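Local coordinates for protein integral membrane indolylacetylinositol arabinosyltransferase EmbC (Mycolicibacterium smegmatis, PDB 7BVE) that probably transfers arabinose units to build the arabinan of the mycobacterial cell wall and, in this structure, holds the drug ethambutol, at residues A[306-310]-A[482-486]; A[204-208]-A[1067-1071]; A[255-260]-A[342-347]; A[372-377]-A[697-701]. One frame throughout, in Å; residues are numbered along the deposited sequence.

Interaction 1: A[306-310]-A[482-486]; sequences PESPF and ELQAS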
loop_
_atom_site.group_PDB
_atom_site.type_symbol
_atom_site.label_atom_id
_atom_site.label_comp_id
_atom_site.label_asym_id
_atom_site.label_seq_id
_atom_site.Cartn_x
_atom_site.Cartn_y
_atom_site.Cartn_z
ATOM N N PRO A 306 -21.262 -20.992 -12.519
ATOM C CA PRO A 306 -20.450 -21.076 -13.730
ATOM C C PRO A 306 -19.717 -19.773 -14.027
ATOM O O PRO A 306 -19.976 -18.735 -13.436
ATOM C CB PRO A 306 -21.480 -21.386 -14.802
ATOM C CG PRO A 306 -22.706 -20.780 -14.308
ATOM C CD PRO A 306 -22.689 -20.961 -12.848
ATOM N N GLU A 307 -18.772 -19.861 -14.961
ATOM C CA GLU A 307 -18.202 -18.701 -15.645
ATOM C C GLU A 307 -19.264 -18.215 -16.622
ATOM O O GLU A 307 -19.403 -18.718 -17.739
ATOM C CB GLU A 307 -16.922 -19.091 -16.365
ATOM C CG GLU A 307 -15.823 -19.538 -15.454
ATOM C CD GLU A 307 -15.199 -18.399 -14.683
ATOM O OE1 GLU A 307 -15.108 -17.283 -15.234
ATOM O OE2 GLU A 307 -14.791 -18.614 -13.526
ATOM N N SER A 308 -20.048 -17.237 -16.173
ATOM C CA SER A 308 -21.390 -17.120 -16.729
ATOM C C SER A 308 -21.396 -16.470 -18.117
ATOM O O SER A 308 -21.850 -17.142 -19.044
ATOM C CB SER A 308 -22.333 -16.450 -15.712
ATOM O OG SER A 308 -22.451 -17.205 -14.522
ATOM N N PRO A 309 -20.888 -15.214 -18.375
ATOM C CA PRO A 309 -20.751 -14.844 -19.791
ATOM C C PRO A 309 -19.345 -15.041 -20.340
ATOM O O PRO A 309 -19.159 -15.007 -21.558
ATOM C CB PRO A 309 -21.140 -13.365 -19.798
ATOM C CG PRO A 309 -20.630 -12.882 -18.553
ATOM C CD PRO A 309 -20.750 -13.983 -17.550
ATOM N N PHE A 310 -18.365 -15.286 -19.483
ATOM C CA PHE A 310 -16.972 -15.234 -19.879
ATOM C C PHE A 310 -16.409 -16.636 -20.028
ATOM O O PHE A 310 -16.890 -17.586 -19.413
ATOM C CB PHE A 310 -16.133 -14.463 -18.873
ATOM C CG PHE A 310 -16.556 -13.044 -18.704
ATOM C CD1 PHE A 310 -16.326 -12.118 -19.695
ATOM C CD2 PHE A 310 -17.145 -12.625 -17.532
ATOM C CE1 PHE A 310 -16.709 -10.808 -19.537
ATOM C CE2 PHE A 310 -17.526 -11.316 -17.368
ATOM C CZ PHE A 310 -17.305 -10.409 -18.372
ATOM N N GLU A 482 -27.403 -16.610 -15.307
ATOM C CA GLU A 482 -26.207 -15.788 -15.448
ATOM C C GLU A 482 -26.346 -14.453 -14.727
ATOM O O GLU A 482 -25.373 -13.972 -14.136
ATOM C CB GLU A 482 -25.884 -15.565 -16.918
ATOM C CG GLU A 482 -25.578 -16.830 -17.669
ATOM C CD GLU A 482 -24.989 -16.556 -19.028
ATOM O OE1 GLU A 482 -24.824 -15.371 -19.370
ATOM O OE2 GLU A 482 -24.694 -17.519 -19.760
ATOM N N LEU A 483 -27.545 -13.853 -14.735
ATOM C CA LEU A 483 -27.737 -12.602 -14.002
ATOM C C LEU A 483 -27.592 -12.800 -12.499
ATOM O O LEU A 483 -26.876 -12.045 -11.827
ATOM C CB LEU A 483 -29.105 -11.997 -14.310
ATOM C CG LEU A 483 -29.384 -11.360 -15.664
ATOM C CD1 LEU A 483 -30.826 -10.927 -15.705
ATOM C CD2 LEU A 483 -28.479 -10.177 -15.889
ATOM N N GLN A 484 -28.263 -13.818 -11.952
ATOM C CA GLN A 484 -28.204 -14.042 -10.518
ATOM C C GLN A 484 -26.837 -14.541 -10.079
ATOM O O GLN A 484 -26.379 -14.185 -8.988
ATOM C CB GLN A 484 -29.299 -15.015 -10.111
ATOM C CG GLN A 484 -30.685 -14.455 -10.303
ATOM C CD GLN A 484 -31.758 -15.472 -10.028
ATOM O OE1 GLN A 484 -31.468 -16.621 -9.710
ATOM N NE2 GLN A 484 -33.009 -15.064 -10.172
ATOM N N ALA A 485 -26.143 -15.305 -10.928
ATOM C CA ALA A 485 -24.790 -15.730 -10.601
ATOM C C ALA A 485 -23.817 -14.562 -10.612
ATOM O O ALA A 485 -22.915 -14.507 -9.775
ATOM C CB ALA A 485 -24.337 -16.814 -11.568
ATOM N N SER A 486 -23.990 -13.603 -11.528
ATOM C CA SER A 486 -23.094 -12.451 -11.558
ATOM C C SER A 486 -23.321 -11.533 -10.366
ATOM O O SER A 486 -22.355 -11.040 -9.764
ATOM C CB SER A 486 -23.279 -11.687 -12.860
ATOM O OG SER A 486 -22.933 -12.502 -13.963
#

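Interaction 2: A[204-208]-A[1067-1071]; sequences IDTRY and SPAPL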
loop_
_atom_site.group_PDB
_atom_site.type_symbol
_atom_site.label_atom_id
_atom_site.label_comp_id
_atom_site.label_asym_id
_atom_site.label_seq_id
_atom_site.Cartn_x
_atom_site.Cartn_y
_atom_site.Cartn_z
ATOM N N ILE A 204 -31.433 -31.661 -4.558
ATOM C CA ILE A 204 -30.147 -31.017 -4.759
ATOM C C ILE A 204 -30.303 -29.890 -5.772
ATOM O O ILE A 204 -31.073 -29.989 -6.734
ATOM C CB ILE A 204 -29.124 -32.068 -5.222
ATOM C CG1 ILE A 204 -29.141 -33.246 -4.266
ATOM C CG2 ILE A 204 -27.733 -31.520 -5.203
ATOM C CD1 ILE A 204 -28.420 -34.431 -4.784
ATOM N N ASP A 205 -29.580 -28.795 -5.547
ATOM C CA ASP A 205 -29.631 -27.635 -6.432
ATOM C C ASP A 205 -28.826 -27.916 -7.699
ATOM O O ASP A 205 -27.661 -27.542 -7.836
ATOM C CB ASP A 205 -29.119 -26.401 -5.709
ATOM C CG ASP A 205 -29.206 -25.158 -6.553
ATOM O OD1 ASP A 205 -30.326 -24.654 -6.759
ATOM O OD2 ASP A 205 -28.149 -24.681 -7.011
ATOM N N THR A 206 -29.462 -28.604 -8.639
ATOM C CA THR A 206 -28.887 -28.801 -9.967
ATOM C C THR A 206 -29.507 -27.826 -10.962
ATOM O O THR A 206 -30.142 -28.222 -11.931
ATOM C CB THR A 206 -29.099 -30.234 -10.430
ATOM O OG1 THR A 206 -30.475 -30.420 -10.762
ATOM C CG2 THR A 206 -28.753 -31.189 -9.332
ATOM N N ARG A 207 -29.321 -26.534 -10.726
ATOM C CA ARG A 207 -29.933 -25.555 -11.606
ATOM C C ARG A 207 -29.073 -25.229 -12.810
ATOM O O ARG A 207 -29.562 -24.590 -13.742
ATOM C CB ARG A 207 -30.249 -24.264 -10.853
ATOM C CG ARG A 207 -29.056 -23.436 -10.523
ATOM C CD ARG A 207 -29.425 -22.179 -9.771
ATOM N NE ARG A 207 -29.814 -22.442 -8.394
ATOM C CZ ARG A 207 -30.292 -21.519 -7.570
ATOM N NH1 ARG A 207 -30.445 -20.274 -7.983
ATOM N NH2 ARG A 207 -30.619 -21.841 -6.331
ATOM N N TYR A 208 -27.813 -25.648 -12.818
ATOM C CA TYR A 208 -26.917 -25.403 -13.932
ATOM C C TYR A 208 -26.703 -26.648 -14.774
ATOM O O TYR A 208 -25.925 -26.611 -15.726
ATOM C CB TYR A 208 -25.577 -24.883 -13.424
ATOM C CG TYR A 208 -25.698 -23.676 -12.538
ATOM C CD1 TYR A 208 -26.056 -22.447 -13.056
ATOM C CD2 TYR A 208 -25.427 -23.760 -11.183
ATOM C CE1 TYR A 208 -26.174 -21.341 -12.249
ATOM C CE2 TYR A 208 -25.532 -22.655 -10.368
ATOM C CZ TYR A 208 -25.905 -21.450 -10.910
ATOM O OH TYR A 208 -26.019 -20.345 -10.111
ATOM N N SER A 1067 -36.118 -19.790 -11.452
ATOM C CA SER A 1067 -35.124 -19.870 -10.391
ATOM C C SER A 1067 -35.732 -20.576 -9.187
ATOM O O SER A 1067 -36.801 -20.156 -8.719
ATOM C CB SER A 1067 -34.627 -18.490 -9.989
ATOM O OG SER A 1067 -33.700 -18.586 -8.932
ATOM N N PRO A 1068 -35.096 -21.637 -8.670
ATOM C CA PRO A 1068 -35.733 -22.453 -7.625
ATOM C C PRO A 1068 -35.720 -21.861 -6.221
ATOM O O PRO A 1068 -36.702 -21.986 -5.486
ATOM C CB PRO A 1068 -34.922 -23.750 -7.671
ATOM C CG PRO A 1068 -33.598 -23.343 -8.163
ATOM C CD PRO A 1068 -33.823 -22.218 -9.119
ATOM N N ALA A 1069 -34.625 -21.218 -5.841
ATOM C CA ALA A 1069 -34.366 -20.838 -4.462
ATOM C C ALA A 1069 -33.259 -19.799 -4.468
ATOM O O ALA A 1069 -32.496 -19.719 -5.435
ATOM C CB ALA A 1069 -33.960 -22.061 -3.624
ATOM N N PRO A 1070 -33.161 -18.970 -3.429
ATOM C CA PRO A 1070 -32.060 -18.005 -3.373
ATOM C C PRO A 1070 -30.723 -18.693 -3.161
ATOM O O PRO A 1070 -30.631 -19.842 -2.735
ATOM C CB PRO A 1070 -32.426 -17.121 -2.182
ATOM C CG PRO A 1070 -33.874 -17.255 -2.055
ATOM C CD PRO A 1070 -34.180 -18.661 -2.414
ATOM N N LEU A 1071 -29.665 -17.967 -3.485
ATOM C CA LEU A 1071 -28.304 -18.444 -3.304
ATOM C C LEU A 1071 -27.817 -17.987 -1.938
ATOM O O LEU A 1071 -27.711 -16.785 -1.688
ATOM C CB LEU A 1071 -27.400 -17.923 -4.417
ATOM C CG LEU A 1071 -27.621 -18.507 -5.812
ATOM C CD1 LEU A 1071 -26.859 -17.719 -6.842
ATOM C CD2 LEU A 1071 -27.167 -19.942 -5.836
#

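Interaction 3: A[255-260]-A[342-347]; sequences SMTPLD and WWVISR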
loop_
_atom_site.group_PDB
_atom_site.type_symbol
_atom_site.label_atom_id
_atom_site.label_comp_id
_atom_site.label_asym_id
_atom_site.label_seq_id
_atom_site.Cartn_x
_atom_site.Cartn_y
_atom_site.Cartn_z
ATOM N N SER A 255 7.684 -14.449 -46.391
ATOM C CA SER A 255 9.106 -14.133 -46.495
ATOM C C SER A 255 9.645 -13.964 -45.090
ATOM O O SER A 255 8.877 -13.715 -44.170
ATOM C CB SER A 255 9.347 -12.849 -47.290
ATOM O OG SER A 255 8.853 -11.729 -46.580
ATOM N N MET A 256 10.961 -14.066 -44.930
ATOM C CA MET A 256 11.580 -13.833 -43.634
ATOM C C MET A 256 12.754 -12.877 -43.758
ATOM O O MET A 256 13.401 -12.787 -44.802
ATOM C CB MET A 256 12.057 -15.124 -42.978
ATOM C CG MET A 256 10.950 -16.019 -42.491
ATOM S SD MET A 256 11.582 -17.478 -41.658
ATOM C CE MET A 256 12.199 -16.742 -40.153
ATOM N N THR A 257 13.011 -12.161 -42.674
ATOM C CA THR A 257 14.124 -11.238 -42.513
ATOM C C THR A 257 14.931 -11.697 -41.312
ATOM O O THR A 257 14.521 -12.621 -40.605
ATOM C CB THR A 257 13.587 -9.803 -42.330
ATOM O OG1 THR A 257 12.719 -9.758 -41.201
ATOM C CG2 THR A 257 12.825 -9.364 -43.549
ATOM N N PRO A 258 16.127 -11.128 -41.084
ATOM C CA PRO A 258 16.846 -11.452 -39.836
ATOM C C PRO A 258 16.136 -11.064 -38.547
ATOM O O PRO A 258 16.250 -11.790 -37.551
ATOM C CB PRO A 258 18.162 -10.691 -40.007
ATOM C CG PRO A 258 18.389 -10.713 -41.444
ATOM C CD PRO A 258 17.057 -10.578 -42.088
ATOM N N LEU A 259 15.403 -9.953 -38.529
ATOM C CA LEU A 259 14.716 -9.541 -37.310
ATOM C C LEU A 259 13.554 -10.471 -36.985
ATOM O O LEU A 259 13.269 -10.738 -35.809
ATOM C CB LEU A 259 14.237 -8.100 -37.461
ATOM C CG LEU A 259 13.543 -7.445 -36.277
ATOM C CD1 LEU A 259 14.473 -7.403 -35.088
ATOM C CD2 LEU A 259 13.122 -6.072 -36.662
ATOM N N ASP A 260 12.899 -11.004 -38.016
ATOM C CA ASP A 260 11.829 -11.971 -37.810
ATOM C C ASP A 260 12.370 -13.274 -37.255
ATOM O O ASP A 260 11.753 -13.886 -36.376
ATOM C CB ASP A 260 11.099 -12.221 -39.123
ATOM C CG ASP A 260 10.372 -10.999 -39.621
ATOM O OD1 ASP A 260 9.968 -10.162 -38.792
ATOM O OD2 ASP A 260 10.212 -10.866 -40.849
ATOM N N TRP A 342 3.179 -10.721 -33.917
ATOM C CA TRP A 342 4.318 -9.990 -34.482
ATOM C C TRP A 342 4.263 -9.892 -36.005
ATOM O O TRP A 342 4.690 -8.886 -36.579
ATOM C CB TRP A 342 5.633 -10.619 -34.042
ATOM C CG TRP A 342 6.824 -10.087 -34.795
ATOM C CD1 TRP A 342 7.564 -10.777 -35.703
ATOM C CD2 TRP A 342 7.362 -8.756 -34.771
ATOM N NE1 TRP A 342 8.544 -9.972 -36.220
ATOM C CE2 TRP A 342 8.448 -8.729 -35.663
ATOM C CE3 TRP A 342 7.052 -7.590 -34.065
ATOM C CZ2 TRP A 342 9.206 -7.589 -35.879
ATOM C CZ3 TRP A 342 7.802 -6.463 -34.287
ATOM C CH2 TRP A 342 8.883 -6.474 -35.168
ATOM N N TRP A 343 3.735 -10.906 -36.684
ATOM C CA TRP A 343 3.652 -10.810 -38.140
ATOM C C TRP A 343 2.562 -9.825 -38.575
ATOM O O TRP A 343 2.713 -9.132 -39.591
ATOM C CB TRP A 343 3.485 -12.221 -38.717
ATOM C CG TRP A 343 4.828 -12.966 -38.708
ATOM C CD1 TRP A 343 5.508 -13.456 -37.612
ATOM C CD2 TRP A 343 5.602 -13.351 -39.842
ATOM N NE1 TRP A 343 6.670 -14.058 -37.989
ATOM C CE2 TRP A 343 6.756 -14.020 -39.353
ATOM C CE3 TRP A 343 5.447 -13.180 -41.225
ATOM C CZ2 TRP A 343 7.724 -14.520 -40.186
ATOM C CZ3 TRP A 343 6.412 -13.687 -42.037
ATOM C CH2 TRP A 343 7.537 -14.349 -41.516
ATOM N N VAL A 344 1.511 -9.669 -37.764
ATOM C CA VAL A 344 0.518 -8.621 -37.996
ATOM C C VAL A 344 1.108 -7.238 -37.727
ATOM O O VAL A 344 0.852 -6.295 -38.480
ATOM C CB VAL A 344 -0.749 -8.895 -37.158
ATOM C CG1 VAL A 344 -1.656 -7.700 -37.084
ATOM C CG2 VAL A 344 -1.542 -10.015 -37.775
ATOM N N ILE A 345 1.934 -7.098 -36.683
ATOM C CA ILE A 345 2.561 -5.800 -36.395
ATOM C C ILE A 345 3.524 -5.393 -37.505
ATOM O O ILE A 345 3.476 -4.269 -38.010
ATOM C CB ILE A 345 3.270 -5.823 -35.028
ATOM C CG1 ILE A 345 2.269 -5.794 -33.882
ATOM C CG2 ILE A 345 4.240 -4.672 -34.880
ATOM C CD1 ILE A 345 2.906 -5.991 -32.545
ATOM N N SER A 346 4.402 -6.297 -37.917
ATOM C CA SER A 346 5.436 -5.919 -38.867
ATOM C C SER A 346 4.962 -5.877 -40.314
ATOM O O SER A 346 5.597 -5.201 -41.124
ATOM C CB SER A 346 6.620 -6.868 -38.748
ATOM O OG SER A 346 6.265 -8.180 -39.121
ATOM N N ARG A 347 3.882 -6.578 -40.677
ATOM C CA ARG A 347 3.441 -6.578 -42.066
ATOM C C ARG A 347 2.233 -5.702 -42.348
ATOM O O ARG A 347 1.987 -5.388 -43.512
ATOM C CB ARG A 347 3.108 -7.998 -42.539
ATOM C CG ARG A 347 4.223 -8.722 -43.247
ATOM C CD ARG A 347 5.304 -9.155 -42.304
ATOM N NE ARG A 347 6.290 -9.995 -42.975
ATOM C CZ ARG A 347 7.415 -10.382 -42.421
ATOM N NH1 ARG A 347 7.709 -10.027 -41.181
ATOM N NH2 ARG A 347 8.259 -11.143 -43.094
#

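Interaction 4: A[372-377]-A[697-701]; sequences LAFWLP and VIFEV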
loop_
_atom_site.group_PDB
_atom_site.type_symbol
_atom_site.label_atom_id
_atom_site.label_comp_id
_atom_site.label_asym_id
_atom_site.label_seq_id
_atom_site.Cartn_x
_atom_site.Cartn_y
_atom_site.Cartn_z
ATOM N N LEU A 372 8.485 -7.789 -27.369
ATOM C CA LEU A 372 9.010 -8.867 -26.535
ATOM C C LEU A 372 9.006 -8.502 -25.054
ATOM O O LEU A 372 8.754 -9.365 -24.207
ATOM C CB LEU A 372 10.410 -9.251 -26.988
ATOM C CG LEU A 372 10.485 -9.991 -28.309
ATOM C CD1 LEU A 372 11.918 -10.141 -28.688
ATOM C CD2 LEU A 372 9.850 -11.340 -28.168
ATOM N N ALA A 373 9.237 -7.230 -24.723
ATOM C CA ALA A 373 9.256 -6.804 -23.328
ATOM C C ALA A 373 7.879 -6.863 -22.692
ATOM O O ALA A 373 7.769 -7.022 -21.474
ATOM C CB ALA A 373 9.824 -5.392 -23.220
ATOM N N PHE A 374 6.822 -6.725 -23.482
ATOM C CA PHE A 374 5.490 -7.012 -22.961
ATOM C C PHE A 374 5.091 -8.479 -23.033
ATOM O O PHE A 374 4.389 -8.956 -22.139
ATOM C CB PHE A 374 4.441 -6.180 -23.686
ATOM C CG PHE A 374 4.148 -4.892 -23.023
ATOM C CD1 PHE A 374 3.217 -4.872 -21.992
ATOM C CD2 PHE A 374 4.768 -3.724 -23.374
ATOM C CE1 PHE A 374 2.912 -3.721 -21.353
ATOM C CE2 PHE A 374 4.462 -2.555 -22.741
ATOM C CZ PHE A 374 3.531 -2.554 -21.715
ATOM N N TRP A 375 5.515 -9.210 -24.064
ATOM C CA TRP A 375 5.048 -10.577 -24.243
ATOM C C TRP A 375 5.674 -11.535 -23.248
ATOM O O TRP A 375 4.988 -12.422 -22.738
ATOM C CB TRP A 375 5.349 -11.067 -25.655
ATOM C CG TRP A 375 4.715 -12.382 -25.919
ATOM C CD1 TRP A 375 5.277 -13.610 -25.781
ATOM C CD2 TRP A 375 3.388 -12.601 -26.381
ATOM N NE1 TRP A 375 4.379 -14.582 -26.110
ATOM C CE2 TRP A 375 3.209 -13.985 -26.486
ATOM C CE3 TRP A 375 2.329 -11.757 -26.711
ATOM C CZ2 TRP A 375 2.022 -14.540 -26.894
ATOM C CZ3 TRP A 375 1.158 -12.311 -27.123
ATOM C CH2 TRP A 375 1.015 -13.688 -27.223
ATOM N N LEU A 376 6.981 -11.407 -22.986
ATOM C CA LEU A 376 7.667 -12.470 -22.252
ATOM C C LEU A 376 7.294 -12.541 -20.770
ATOM O O LEU A 376 6.958 -13.644 -20.311
ATOM C CB LEU A 376 9.181 -12.380 -22.480
ATOM C CG LEU A 376 9.709 -12.526 -23.905
ATOM C CD1 LEU A 376 11.209 -12.540 -23.876
ATOM C CD2 LEU A 376 9.184 -13.743 -24.606
ATOM N N PRO A 377 7.300 -11.465 -19.970
ATOM C CA PRO A 377 6.903 -11.641 -18.568
ATOM C C PRO A 377 5.412 -11.780 -18.317
ATOM O O PRO A 377 5.035 -12.096 -17.186
ATOM C CB PRO A 377 7.424 -10.371 -17.904
ATOM C CG PRO A 377 7.418 -9.396 -18.919
ATOM C CD PRO A 377 7.806 -10.090 -20.160
ATOM N N VAL A 697 15.354 -7.450 -22.406
ATOM C CA VAL A 697 14.911 -8.744 -22.936
ATOM C C VAL A 697 16.012 -9.792 -22.795
ATOM O O VAL A 697 15.762 -10.927 -22.356
ATOM C CB VAL A 697 14.436 -8.597 -24.393
ATOM C CG1 VAL A 697 14.246 -9.935 -25.041
ATOM C CG2 VAL A 697 13.117 -7.878 -24.439
ATOM N N ILE A 698 17.255 -9.409 -23.106
ATOM C CA ILE A 698 18.380 -10.331 -22.944
ATOM C C ILE A 698 18.615 -10.652 -21.468
ATOM O O ILE A 698 18.934 -11.795 -21.121
ATOM C CB ILE A 698 19.628 -9.752 -23.637
ATOM C CG1 ILE A 698 19.409 -9.723 -25.146
ATOM C CG2 ILE A 698 20.870 -10.558 -23.355
ATOM C CD1 ILE A 698 20.460 -8.966 -25.899
ATOM N N PHE A 699 18.383 -9.680 -20.576
ATOM C CA PHE A 699 18.504 -9.918 -19.135
ATOM C C PHE A 699 17.532 -10.990 -18.648
ATOM O O PHE A 699 17.929 -11.917 -17.934
ATOM C CB PHE A 699 18.281 -8.608 -18.380
ATOM C CG PHE A 699 18.345 -8.739 -16.885
ATOM C CD1 PHE A 699 19.557 -8.866 -16.234
ATOM C CD2 PHE A 699 17.189 -8.704 -16.128
ATOM C CE1 PHE A 699 19.610 -8.977 -14.863
ATOM C CE2 PHE A 699 17.241 -8.816 -14.762
ATOM C CZ PHE A 699 18.451 -8.951 -14.130
ATOM N N GLU A 700 16.263 -10.898 -19.067
ATOM C CA GLU A 700 15.243 -11.865 -18.647
ATOM C C GLU A 700 15.531 -13.265 -19.178
ATOM O O GLU A 700 15.456 -14.258 -18.433
ATOM C CB GLU A 700 13.878 -11.404 -19.140
ATOM C CG GLU A 700 13.447 -10.066 -18.618
ATOM C CD GLU A 700 12.300 -9.500 -19.416
ATOM O OE1 GLU A 700 11.820 -10.201 -20.330
ATOM O OE2 GLU A 700 11.934 -8.327 -19.189
ATOM N N VAL A 701 15.876 -13.360 -20.466
ATOM C CA VAL A 701 16.094 -14.666 -21.091
ATOM C C VAL A 701 17.327 -15.352 -20.503
ATOM O O VAL A 701 17.296 -16.546 -20.173
ATOM C CB VAL A 701 16.191 -14.505 -22.618
ATOM C CG1 VAL A 701 16.556 -15.797 -23.282
ATOM C CG2 VAL A 701 14.869 -14.025 -23.162
#

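Interaction 1: A[306-310]-A[482-486]
Ser-308 is the residue of the 306-310 loop that faces helix 479-492, and its side chain makes the dense part of this contact. Its CB lies 3.8 Å from Glu-482 CG, while its OG rests 3.5 Å from the methyl CB of Ala-485, one helical turn further on. The hydroxyl sits beside its own backbone N (chi1 -61°), which also lets OG bond Pro-306 O at 3.1 Å; it meets that carbonyl from above its plane, 64° out of it. Glu-482 reaches out extended beyond CG, so that its carboxylate passes alongside the Ser-308 carbonyl and toward Pro-309. Packing is looser one residue past Ala-485, at Ser-486, whose OG comes only within 4.4 Å of Ser-308 CB and instead bonds Glu-482 O at 2.9 Å. Leu-483, exposed, has its CB turned away from the loop. The loop also borders the drug site: Glu-307 touches bound ethambutol, and the Pro-309 side chain is about 10 Å from it. No hydrogen bond crosses between the two segments, and the Ser-308 carbonyl and the Glu-482 carboxylate bring acceptor against acceptor. The chemistry therefore implies packing without a hydrogen bond between the segments themselves, the polar tie of loop to helix coming from Lys-489, further along the same helix, on Pro-306 O, which also accepts from Ser-308 OG.

Interaction 2: A[204-208]-A[1067-1071]
Ala-1069 O is gripped by both terminal nitrogens of Arg-207, by NH2 at 3.0 Å and weakly by NH1 at 3.3 Å. The arginine follows an inverse gamma turn centred on Asp-205, just after strand 201-203 of the concanavalin-like domain; its partner lies in the tail that follows strand 1056-1062 of the same antiparallel sheet. NH2 arrives from above the carbonyl plane, 47° out of it. The NE/NH2 edge of the guanidinium holds Asp-205 side-on, NE at 2.8 Å and NH2 at 2.9 Å both going to OD1, a salt bridge nearly in the guanidinium plane that fixes how the group is turned; NH2 thus serves both acceptors. CG of Arg-207 lies between the backbone N and the carbonyl carbon (chi1 73°) and the chain bends at chi3, which carries it across to the tail. There the flat group is sandwiched: Leu-1071 CD2 covers one face, 3.9 Å from CZ, and Pro-1068 CG the opposite one. Ser-1067 OG stays 3.8 Å from NH1 and bonds Gln-484 instead, while Pro-1070 O takes a hydrogen bond from Arg-180. The Tyr-208 ring turns a face to the aliphatic part of the arginine, with Arg-207 CG 3.5 Å from the ring plane, over its centre.

Interaction 3: A[255-260]-A[342-347]
The N-terminus of helix 258-272, a predicted membrane-spanning helix with Thr-257 as its N-cap, docks here against helix 332-349 through the carboxylate of Asp-260. Thr-257 OG1 accepts a weak bond from Asp-260 N and donates to Asp-260 OD2, met from above the carboxylate plane. That same OD2 takes both terminal nitrogens of Arg-347 end-on, NH1 at 2.7 Å and NH2 at 3.0 Å, so three bonds converge on one oxygen. The second oxygen, OD1, accepts Trp-342 NE1 at 2.9 Å on its anti side, with the indole and carboxylate planes 69° apart. In knobs-into-holes fashion Asp-260 thus sits among Trp-342, Trp-343, Ser-346 and Arg-347. Proximity to a helix N-terminus and to the arginine would be expected to favour its negative charge. Arg-347 is itself positioned by several partners: NH1 donates to Ser-346 OG at 3.1 Å and 161°, in the guanidinium plane, NE bonds Arg-252 O, and one face of the group lies over the rim of the Trp-343 ring. The phosphopantetheine-type ligand lies about 10 Å from the Arg-347 side chain. At the margins, Leu-259 CD2 approaches Trp-342 CZ2 at 4.3 Å. Met-256, crossing Trp-343 at about a right angle, puts CG at the edge of that indole, 3.9 Å from CH2.

Interaction 4: A[372-377]-A[697-701]
Val-697 splits its two methyls between two turns of the facing helix. CG2 lies against the first turn, 4.0 Å from Leu-372 CB and 3.9 Å from the backbone N of Ala-373, with the alanine methyl a little further off. CG1 is directed to the second turn, where it comes 4.2 Å from Leu-376 CD1. That leucine methyl is shared, since Val-701 CG2 also reaches it at 4.0 Å; CD1 rests against both valines, which are one turn apart. The Leu-376 and Val-697 side chains cross at about a right angle. Beside this apolar patch Glu-700 extends across to the other helix, its chain straight beyond CG (chi2 164°), and places OE1 4.0 Å from both Leu-376 CB and Pro-377 CD. These are contacts with carbon, not hydrogen bonds, and the proline ring replaces the N-H that another residue would carry there.

The two segments belong to helices 361-378 and 688-710 of the GT-C type membrane bundle. They run in nearly the same direction, 20° apart, with the segment axes 10.5 Å from each other at closest approach. The backbones come nearest at Ala-373 and Val-697, CA to CA 6.0 Å, where the alanine is small. At Pro-377 helix 361-378 is kinked, its N having no bond to the preceding turn. Helix 258-272 borders the apolar patch: Met-266 touches both valines and Trp-270 packs on Leu-376. Ala-518 of helix 517-539 touches Pro-377 and Glu-700, and Trp-626 adds to the cover of the proline ring.

Interactions 1 and 2 are neighbours, with centres 14 Å apart, and meet where Pro-306 packs on Tyr-208. Together they join the membrane part to both the N-terminal concanavalin-like domain and the chain's C-terminal tail. Interactions 3 and 4 both lie in the helix bundle, 18 Å apart between centres, linked by consecutive helices 332-349 and 361-378 and by helix 258-272, which carries one segment of interaction 3 and packs against interaction 4. Between centres, interaction 2 is 53 Å from interaction 3. Along the chain, interaction 2 closes a loop enclosing the other three; interaction 3 closes before interaction 4 opens, and interaction 1 alternates with interactions 3 and 4, so that sequence-distant pieces are brought together across the bundle.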